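Local coordinates for fatty acid synthase 1, isoform A (Drosophila melanogaster, PDB 6FN6), which probably builds long-chain saturated fatty acids from acetyl-CoA and malonyl-CoA with NADPH, this chain being its dehydratase, enoyl reductase and ketoreductase region, at residues Tyr608-Phe613 against Lys891-Val896; Arg614-Thr619 against Gln878-Met883; Gly640-Gly645 against Val688-Ser693. All coordinates share one frame; numbering follows the deposited sequence.

Contact 1. Residues Tyr608-Phe613 against Lys891-Val896; sequences YAPINF and KVVIKV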
loop_
_atom_site.group_PDB
_atom_site.type_symbol
_atom_site.label_atom_id
_atom_site.label_comp_id
_atom_site.label_asym_id
_atom_site.label_seq_id
_atom_site.Cartn_x
_atom_site.Cartn_y
_atom_site.Cartn_z
ATOM N N TYR A 608 23.865 -32.946 10.769
ATOM C CA TYR A 608 22.535 -32.445 11.086
ATOM C C TYR A 608 22.088 -31.424 10.049
ATOM O O TYR A 608 22.795 -30.456 9.776
ATOM C CB TYR A 608 22.527 -31.825 12.485
ATOM C CG TYR A 608 22.635 -32.860 13.582
ATOM C CD1 TYR A 608 23.874 -33.302 14.024
ATOM C CD2 TYR A 608 21.499 -33.409 14.161
ATOM C CE1 TYR A 608 23.980 -34.252 15.015
ATOM C CE2 TYR A 608 21.595 -34.359 15.155
ATOM C CZ TYR A 608 22.837 -34.779 15.578
ATOM O OH TYR A 608 22.936 -35.728 16.568
ATOM N N ALA A 609 20.920 -31.661 9.458
ATOM C CA ALA A 609 20.355 -30.751 8.469
ATOM C C ALA A 609 18.947 -30.349 8.893
ATOM O O ALA A 609 18.032 -31.173 8.867
ATOM C CB ALA A 609 20.330 -31.402 7.094
ATOM N N PRO A 610 18.768 -29.083 9.301
ATOM C CA PRO A 610 17.420 -28.620 9.648
ATOM C C PRO A 610 16.523 -28.359 8.444
ATOM O O PRO A 610 17.011 -28.018 7.365
ATOM C CB PRO A 610 17.680 -27.310 10.401
ATOM C CG PRO A 610 19.095 -27.376 10.832
ATOM C CD PRO A 610 19.800 -28.142 9.766
ATOM N N ILE A 611 15.217 -28.521 8.636
ATOM C CA ILE A 611 14.244 -28.111 7.635
ATOM C C ILE A 611 13.762 -26.707 7.969
ATOM O O ILE A 611 13.497 -26.391 9.131
ATOM C CB ILE A 611 13.055 -29.084 7.554
ATOM C CG1 ILE A 611 13.533 -30.518 7.336
ATOM C CG2 ILE A 611 12.109 -28.681 6.436
ATOM C CD1 ILE A 611 13.312 -31.410 8.525
ATOM N N ASN A 612 13.651 -25.870 6.946
ATOM C CA ASN A 612 13.097 -24.536 7.104
ATOM C C ASN A 612 11.818 -24.437 6.284
ATOM O O ASN A 612 11.553 -25.295 5.444
ATOM C CB ASN A 612 14.110 -23.478 6.673
ATOM C CG ASN A 612 15.225 -23.294 7.686
ATOM O OD1 ASN A 612 15.081 -22.550 8.657
ATOM N ND2 ASN A 612 16.345 -23.973 7.465
ATOM N N PHE A 613 11.022 -23.403 6.532
ATOM C CA PHE A 613 9.740 -23.261 5.852
ATOM C C PHE A 613 9.911 -23.257 4.333
ATOM O O PHE A 613 9.048 -23.750 3.608
ATOM C CB PHE A 613 9.023 -21.986 6.311
ATOM C CG PHE A 613 8.346 -22.117 7.648
ATOM C CD1 PHE A 613 7.354 -23.066 7.845
ATOM C CD2 PHE A 613 8.695 -21.294 8.707
ATOM C CE1 PHE A 613 6.725 -23.191 9.072
ATOM C CE2 PHE A 613 8.069 -21.416 9.936
ATOM C CZ PHE A 613 7.083 -22.366 10.118
ATOM N N LYS A 891 13.550 -25.561 16.209
ATOM C CA LYS A 891 14.016 -26.030 14.910
ATOM C C LYS A 891 13.784 -27.526 14.713
ATOM O O LYS A 891 14.020 -28.327 15.619
ATOM C CB LYS A 891 15.502 -25.714 14.740
ATOM C CG LYS A 891 15.980 -25.711 13.296
ATOM C CD LYS A 891 15.239 -24.667 12.473
ATOM C CE LYS A 891 16.174 -23.886 11.567
ATOM N NZ LYS A 891 15.472 -22.749 10.906
ATOM N N VAL A 892 13.326 -27.889 13.518
ATOM C CA VAL A 892 13.162 -29.286 13.134
ATOM C C VAL A 892 14.436 -29.754 12.442
ATOM O O VAL A 892 14.835 -29.182 11.428
ATOM C CB VAL A 892 11.933 -29.467 12.216
ATOM C CG1 VAL A 892 11.739 -30.932 11.838
ATOM C CG2 VAL A 892 10.681 -28.916 12.886
ATOM N N VAL A 893 15.065 -30.797 12.979
ATOM C CA VAL A 893 16.366 -31.238 12.480
ATOM C C VAL A 893 16.370 -32.714 12.076
ATOM O O VAL A 893 15.790 -33.561 12.755
ATOM C CB VAL A 893 17.470 -30.977 13.523
ATOM C CG1 VAL A 893 18.847 -31.188 12.903
ATOM C CG2 VAL A 893 17.343 -29.571 14.102
ATOM N N ILE A 894 17.039 -33.010 10.965
ATOM C CA ILE A 894 17.212 -34.391 10.517
ATOM C C ILE A 894 18.606 -34.885 10.876
ATOM O O ILE A 894 19.611 -34.280 10.502
ATOM C CB ILE A 894 16.955 -34.529 9.007
ATOM C CG1 ILE A 894 15.467 -34.354 8.717
ATOM C CG2 ILE A 894 17.426 -35.898 8.505
ATOM C CD1 ILE A 894 15.129 -34.259 7.249
ATOM N N LYS A 895 18.648 -36.000 11.599
ATOM C CA LYS A 895 19.901 -36.602 12.036
ATOM C C LYS A 895 20.460 -37.519 10.954
ATOM O O LYS A 895 20.128 -38.703 10.897
ATOM C CB LYS A 895 19.678 -37.381 13.336
ATOM C CG LYS A 895 20.899 -38.115 13.876
ATOM C CD LYS A 895 20.481 -39.351 14.662
ATOM C CE LYS A 895 19.707 -38.985 15.920
ATOM N NZ LYS A 895 19.243 -40.190 16.658
ATOM N N VAL A 896 21.307 -36.964 10.095
ATOM C CA VAL A 896 21.921 -37.739 9.028
ATOM C C VAL A 896 22.973 -38.675 9.619
ATOM O O VAL A 896 23.048 -39.851 9.258
ATOM C CB VAL A 896 22.536 -36.820 7.957
ATOM C CG1 VAL A 896 23.080 -37.641 6.799
ATOM C CG2 VAL A 896 21.506 -35.808 7.461
#
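The ring of Tyr608 turns its edge to Val893, CD2 lying 3.7 Å from CG1, while the aliphatic start of Lys895 runs alongside the ring in the same direction, its CB 4.0 Å from Tyr608 CE2. With CG anti to the carbonyl carbon (chi1 -71°), the ring stands up from the sheet beside the Lys895 chain. Pro610 continues this face: its CB rests on Lys891 CG at 3.7 Å, and its CG is near Val893 CG2. The strands are antiparallel, the N-to-C directions of 608-611 and 891-895 making 142°. Ala609 and Ile894 form a hydrogen-bonded pair, Ala609 N reaching Ile894 O at 3.1 Å and Ile894 N reaching Ala609 O at 3.0 Å; Pro610, without an N-H, falls on a non-hydrogen-bonded position opposite Val893. These strands belong to the substrate-binding part of an enoyl reductase of the medium-chain dehydrogenase/reductase type, to which the chain has returned by strand 868-872, the parallel neighbour of 891-895. Ile611 N donates to Val892 O at 2.9 Å. On the other face Ile611 CD1 fits between Ile894 CD1, 3.6 Å away, and Val892 CG1, under helix 876-885, whose Ala879 and Phe880 cover Ile611.

Contact 2. Residues Arg614-Thr619 against Gln878-Met883; sequences RDVMLT and QAFRFM
Asp615 brings both backbone and side chain to the ring of Phe880: its carbonyl O lies in the ring plane at the edge, 3.9 Å from CE2, and its CB is 4.1 Å from the same carbon. The carboxylate points elsewhere, OD1 pairing with Arg614 NH1 at 3.2 Å and OD2 making a weak bond to the amide of Asn612, the residue just before this helix. Next comes Val616, which serves two partners through one methyl. CG2, set beside the backbone N while CG1 lies anti to it (chi1 -177°), stands 4.3 Å from Phe880 CD2 and 4.2 Å from Met883 SD, the extended methionine chain passing it at a slant. Here two helices of the medium-chain dehydrogenase/reductase fold meet almost at right angles, the axes of 614-619 and 878-883 making 101° at a closest approach of 10.4 Å, and no hydrogen bond joins these segments; Ile611 of the preceding strand lies against Val616 and Met883. One turn after Asp615, Thr619 sends OG1 back to Asp615 O at 2.9 Å. Thr619 OG1 and N grip that oxygen from opposite faces of its plane; the OG1 bond uses the hydroxyl proton inside a buried contact. Thr619 OG1 also lies 3.7 Å from Phe880 CE2, where side chain and ring cross at about a right angle.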
loop_
_atom_site.group_PDB
_atom_site.type_symbol
_atom_site.label_atom_id
_atom_site.label_comp_id
_atom_site.label_asym_id
_atom_site.label_seq_id
_atom_site.Cartn_x
_atom_site.Cartn_y
_atom_site.Cartn_z
ATOM N N ARG A 614 11.030 -22.720 3.854
ATOM C CA ARG A 614 11.281 -22.657 2.419
ATOM C C ARG A 614 11.296 -24.059 1.814
ATOM O O ARG A 614 10.826 -24.265 0.696
ATOM C CB ARG A 614 12.600 -21.937 2.132
ATOM C CG ARG A 614 12.850 -21.657 0.652
ATOM C CD ARG A 614 14.233 -21.060 0.430
ATOM N NE ARG A 614 14.918 -21.622 -0.731
ATOM C CZ ARG A 614 15.408 -22.856 -0.790
ATOM N NH1 ARG A 614 15.276 -23.681 0.240
ATOM N NH2 ARG A 614 16.025 -23.276 -1.887
ATOM N N ASP A 615 11.832 -25.020 2.556
ATOM C CA ASP A 615 11.854 -26.406 2.102
ATOM C C ASP A 615 10.436 -26.963 2.045
ATOM O O ASP A 615 10.070 -27.661 1.100
ATOM C CB ASP A 615 12.726 -27.265 3.021
ATOM C CG ASP A 615 14.186 -26.857 2.990
ATOM O OD1 ASP A 615 14.617 -26.256 1.986
ATOM O OD2 ASP A 615 14.901 -27.125 3.976
ATOM N N VAL A 616 9.638 -26.648 3.061
ATOM C CA VAL A 616 8.257 -27.105 3.120
ATOM C C VAL A 616 7.456 -26.480 1.984
ATOM O O VAL A 616 6.716 -27.168 1.283
ATOM C CB VAL A 616 7.613 -26.774 4.482
ATOM C CG1 VAL A 616 6.188 -27.322 4.553
ATOM C CG2 VAL A 616 8.451 -27.323 5.623
ATOM N N MET A 617 7.612 -25.172 1.807
ATOM C CA MET A 617 6.855 -24.438 0.799
ATOM C C MET A 617 7.180 -24.963 -0.594
ATOM O O MET A 617 6.289 -25.130 -1.425
ATOM C CB MET A 617 7.153 -22.938 0.883
ATOM C CG MET A 617 6.635 -22.268 2.149
ATOM S SD MET A 617 4.850 -22.408 2.351
ATOM C CE MET A 617 4.631 -21.665 3.967
ATOM N N LEU A 618 8.458 -25.221 -0.847
ATOM C CA LEU A 618 8.878 -25.748 -2.139
ATOM C C LEU A 618 8.286 -27.131 -2.378
ATOM O O LEU A 618 7.733 -27.402 -3.442
ATOM C CB LEU A 618 10.402 -25.812 -2.226
ATOM C CG LEU A 618 10.991 -26.232 -3.575
ATOM C CD1 LEU A 618 10.428 -25.412 -4.730
ATOM C CD2 LEU A 618 12.504 -26.133 -3.542
ATOM N N THR A 619 8.405 -28.002 -1.381
ATOM C CA THR A 619 7.916 -29.370 -1.501
ATOM C C THR A 619 6.404 -29.390 -1.705
ATOM O O THR A 619 5.896 -30.123 -2.553
ATOM C CB THR A 619 8.277 -30.209 -0.256
ATOM O OG1 THR A 619 9.701 -30.269 -0.114
ATOM C CG2 THR A 619 7.725 -31.632 -0.372
ATOM N N GLN A 878 7.877 -37.793 8.040
ATOM C CA GLN A 878 7.255 -37.388 9.292
ATOM C C GLN A 878 7.830 -36.056 9.754
ATOM O O GLN A 878 7.124 -35.233 10.338
ATOM C CB GLN A 878 7.465 -38.459 10.365
ATOM C CG GLN A 878 6.843 -39.807 10.028
ATOM C CD GLN A 878 5.355 -39.715 9.743
ATOM O OE1 GLN A 878 4.608 -39.072 10.481
ATOM N NE2 GLN A 878 4.917 -40.358 8.666
ATOM N N ALA A 879 9.115 -35.847 9.486
ATOM C CA ALA A 879 9.780 -34.600 9.841
ATOM C C ALA A 879 9.110 -33.413 9.153
ATOM O O ALA A 879 8.807 -32.404 9.791
ATOM C CB ALA A 879 11.253 -34.663 9.477
ATOM N N PHE A 880 8.878 -33.540 7.849
ATOM C CA PHE A 880 8.232 -32.482 7.078
ATOM C C PHE A 880 6.782 -32.265 7.493
ATOM O O PHE A 880 6.364 -31.132 7.731
ATOM C CB PHE A 880 8.292 -32.801 5.581
ATOM C CG PHE A 880 9.536 -32.302 4.906
ATOM C CD1 PHE A 880 10.744 -32.955 5.070
ATOM C CD2 PHE A 880 9.492 -31.176 4.104
ATOM C CE1 PHE A 880 11.885 -32.490 4.445
ATOM C CE2 PHE A 880 10.628 -30.708 3.477
ATOM C CZ PHE A 880 11.827 -31.366 3.648
ATOM N N ARG A 881 6.014 -33.346 7.571
ATOM C CA ARG A 881 4.615 -33.256 7.970
ATOM C C ARG A 881 4.489 -32.634 9.356
ATOM O O ARG A 881 3.525 -31.924 9.642
ATOM C CB ARG A 881 3.950 -34.634 7.940
ATOM C CG ARG A 881 3.728 -35.159 6.531
ATOM C CD ARG A 881 2.907 -36.435 6.516
ATOM N NE ARG A 881 2.677 -36.907 5.152
ATOM C CZ ARG A 881 1.767 -36.399 4.326
ATOM N NH1 ARG A 881 0.991 -35.394 4.717
ATOM N NH2 ARG A 881 1.632 -36.895 3.103
ATOM N N PHE A 882 5.470 -32.903 10.210
ATOM C CA PHE A 882 5.457 -32.396 11.576
ATOM C C PHE A 882 5.641 -30.884 11.606
ATOM O O PHE A 882 5.009 -30.195 12.407
ATOM C CB PHE A 882 6.546 -33.074 12.408
ATOM C CG PHE A 882 6.589 -32.614 13.836
ATOM C CD1 PHE A 882 5.632 -33.035 14.743
ATOM C CD2 PHE A 882 7.591 -31.766 14.273
ATOM C CE1 PHE A 882 5.670 -32.614 16.058
ATOM C CE2 PHE A 882 7.637 -31.343 15.587
ATOM C CZ PHE A 882 6.675 -31.766 16.480
ATOM N N MET A 883 6.504 -30.364 10.739
ATOM C CA MET A 883 6.745 -28.927 10.704
ATOM C C MET A 883 5.563 -28.210 10.062
ATOM O O MET A 883 5.203 -27.106 10.465
ATOM C CB MET A 883 8.030 -28.596 9.942
ATOM C CG MET A 883 8.402 -27.123 10.036
ATOM S SD MET A 883 10.045 -26.720 9.421
ATOM C CE MET A 883 10.136 -24.989 9.874
#

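Contact 3. Residues Gly640-Gly645 against Val688-Ser693; sequences GLEFAG and VPCVYS
Strand 642-645 starts beside the first turn of helix 689-702, with the CA atoms of Glu642 and Pro689 6.6 Å apart, and the carboxylate of Glu642 reaches across to the Cys690 amide, and through a water to that of Val691. In enzymes of the medium-chain dehydrogenase/reductase fold such a helix leads from the substrate-binding part into the Rossmann domain, and here it precedes the strand 710-713. Cys690 N donates to Glu642 OE1 at 2.9 Å, with an N-H...O angle of 159°; the donor stands above the carboxylate plane, 46° out of it. The water lies 2.8 Å from Glu642 OE2, to which it may donate, and accepts from Val691 N. The CG of Glu642 sits between the backbone N and the carbonyl carbon (chi1 62°), and the rest of the chain is extended, which carries the carboxylate over to the helix. The backbone N-H groups of Cys690 and, through the water, Val691 would probably stabilise negative charge on this buried group. An alanine here is likely to leave the Cys690 amide without its acceptor, the water without a carboxylate beside it, and Asn612 ND2 without its bond to OE2. Pro689 crosses the glutamate chain at about a right angle, its CB near Glu642 OE1. Cys690 SG runs along the glutamate chain, 3.4 Å from Glu642 CD, and is 4.0 Å from Leu641 CB.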
loop_
_atom_site.group_PDB
_atom_site.type_symbol
_atom_site.label_atom_id
_atom_site.label_comp_id
_atom_site.label_asym_id
_atom_site.label_seq_id
_atom_site.Cartn_x
_atom_site.Cartn_y
_atom_site.Cartn_z
ATOM N N GLY A 640 17.561 -28.074 1.757
ATOM C CA GLY A 640 18.641 -27.906 2.714
ATOM C C GLY A 640 19.275 -26.532 2.668
ATOM O O GLY A 640 20.017 -26.220 1.737
ATOM N N LEU A 641 18.993 -25.713 3.678
ATOM C CA LEU A 641 19.478 -24.339 3.704
ATOM C C LEU A 641 20.669 -24.171 4.645
ATOM O O LEU A 641 21.454 -23.230 4.509
ATOM C CB LEU A 641 18.349 -23.403 4.128
ATOM C CG LEU A 641 17.325 -23.040 3.048
ATOM C CD1 LEU A 641 16.154 -22.317 3.684
ATOM C CD2 LEU A 641 17.937 -22.203 1.939
ATOM N N GLU A 642 20.795 -25.082 5.602
ATOM C CA GLU A 642 21.866 -25.017 6.591
ATOM C C GLU A 642 22.190 -26.405 7.123
ATOM O O GLU A 642 21.440 -27.354 6.894
ATOM C CB GLU A 642 21.469 -24.093 7.745
ATOM C CG GLU A 642 20.246 -24.572 8.513
ATOM C CD GLU A 642 19.760 -23.570 9.543
ATOM O OE1 GLU A 642 20.603 -22.892 10.169
ATOM O OE2 GLU A 642 18.530 -23.462 9.730
ATOM N N PHE A 643 23.302 -26.520 7.843
ATOM C CA PHE A 643 23.696 -27.797 8.423
ATOM C C PHE A 643 24.789 -27.639 9.474
ATOM O O PHE A 643 25.523 -26.651 9.490
ATOM C CB PHE A 643 24.189 -28.752 7.331
ATOM C CG PHE A 643 25.511 -28.357 6.731
ATOM C CD1 PHE A 643 26.700 -28.775 7.305
ATOM C CD2 PHE A 643 25.567 -27.570 5.593
ATOM C CE1 PHE A 643 27.916 -28.415 6.759
ATOM C CE2 PHE A 643 26.782 -27.208 5.043
ATOM C CZ PHE A 643 27.957 -27.631 5.628
ATOM N N ALA A 644 24.890 -28.638 10.342
ATOM C CA ALA A 644 26.036 -28.790 11.225
ATOM C C ALA A 644 26.735 -30.094 10.863
ATOM O O ALA A 644 26.084 -31.122 10.670
ATOM C CB ALA A 644 25.608 -28.790 12.680
ATOM N N GLY A 645 28.058 -30.051 10.765
ATOM C CA GLY A 645 28.815 -31.216 10.353
ATOM C C GLY A 645 30.308 -31.081 10.565
ATOM O O GLY A 645 30.758 -30.367 11.461
ATOM N N VAL A 688 21.372 -22.672 14.551
ATOM C CA VAL A 688 21.784 -21.271 14.660
ATOM C C VAL A 688 21.874 -20.506 13.331
ATOM O O VAL A 688 21.307 -19.423 13.216
ATOM C CB VAL A 688 23.134 -21.185 15.408
ATOM C CG1 VAL A 688 23.688 -19.764 15.385
ATOM C CG2 VAL A 688 22.977 -21.663 16.834
ATOM N N PRO A 689 22.596 -21.051 12.335
ATOM C CA PRO A 689 22.965 -20.291 11.132
ATOM C C PRO A 689 21.865 -19.429 10.506
ATOM O O PRO A 689 22.047 -18.221 10.376
ATOM C CB PRO A 689 23.383 -21.385 10.152
ATOM C CG PRO A 689 23.881 -22.470 10.999
ATOM C CD PRO A 689 23.050 -22.449 12.249
ATOM N N CYS A 690 20.754 -20.039 10.107
ATOM C CA CYS A 690 19.746 -19.330 9.328
ATOM C C CYS A 690 18.947 -18.320 10.140
ATOM O O CYS A 690 18.879 -17.145 9.777
ATOM C CB CYS A 690 18.788 -20.324 8.675
ATOM S SG CYS A 690 19.471 -21.099 7.204
ATOM N N VAL A 691 18.319 -18.777 11.220
ATOM C CA VAL A 691 17.425 -17.916 11.986
ATOM C C VAL A 691 18.175 -16.710 12.544
ATOM O O VAL A 691 17.626 -15.614 12.604
ATOM C CB VAL A 691 16.726 -18.695 13.124
ATOM C CG1 VAL A 691 15.781 -19.739 12.551
ATOM C CG2 VAL A 691 17.746 -19.336 14.063
ATOM N N TYR A 692 19.431 -16.901 12.936
ATOM C CA TYR A 692 20.196 -15.813 13.533
ATOM C C TYR A 692 20.810 -14.900 12.480
ATOM O O TYR A 692 20.892 -13.689 12.681
ATOM C CB TYR A 692 21.285 -16.362 14.453
ATOM C CG TYR A 692 20.770 -16.686 15.834
ATOM C CD1 TYR A 692 20.544 -15.677 16.759
ATOM C CD2 TYR A 692 20.504 -17.993 16.213
ATOM C CE1 TYR A 692 20.065 -15.961 18.023
ATOM C CE2 TYR A 692 20.027 -18.288 17.476
ATOM C CZ TYR A 692 19.812 -17.269 18.378
ATOM O OH TYR A 692 19.339 -17.559 19.639
ATOM N N SER A 693 21.244 -15.470 11.362
ATOM C CA SER A 693 21.691 -14.655 10.240
ATOM C C SER A 693 20.544 -13.764 9.779
ATOM O O SER A 693 20.749 -12.611 9.399
ATOM C CB SER A 693 22.188 -15.528 9.090
ATOM O OG SER A 693 23.334 -16.264 9.478
HETATM O O HOH W 1 18.471 -21.713 11.870
#

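In the fold
All three contacts lie in the enoyl reductase region and away from the predicted dehydratase residues His24 and Asp175. Contact 1 is the hub: its centre is about 10 Å from that of contact 2 and about 9 Å from that of contact 3, whereas contacts 2 and 3 are about 16 Å apart. Strand 601-611 runs straight on into helix 613-620, and Val892 CG1 packs on Ala879 O at 3.9 Å. On the edge away from 891-895, strand 601-611 neighbours 642-646, where Tyr608 O probably accepts from Ala644 N at 2.8 Å. A polar tie between contacts 1 and 3 runs from Asn612 ND2 to Glu642 OE2, 3.2 Å apart. Along the chain, contact 3 is nested within contact 2, and contact 2 within contact 1.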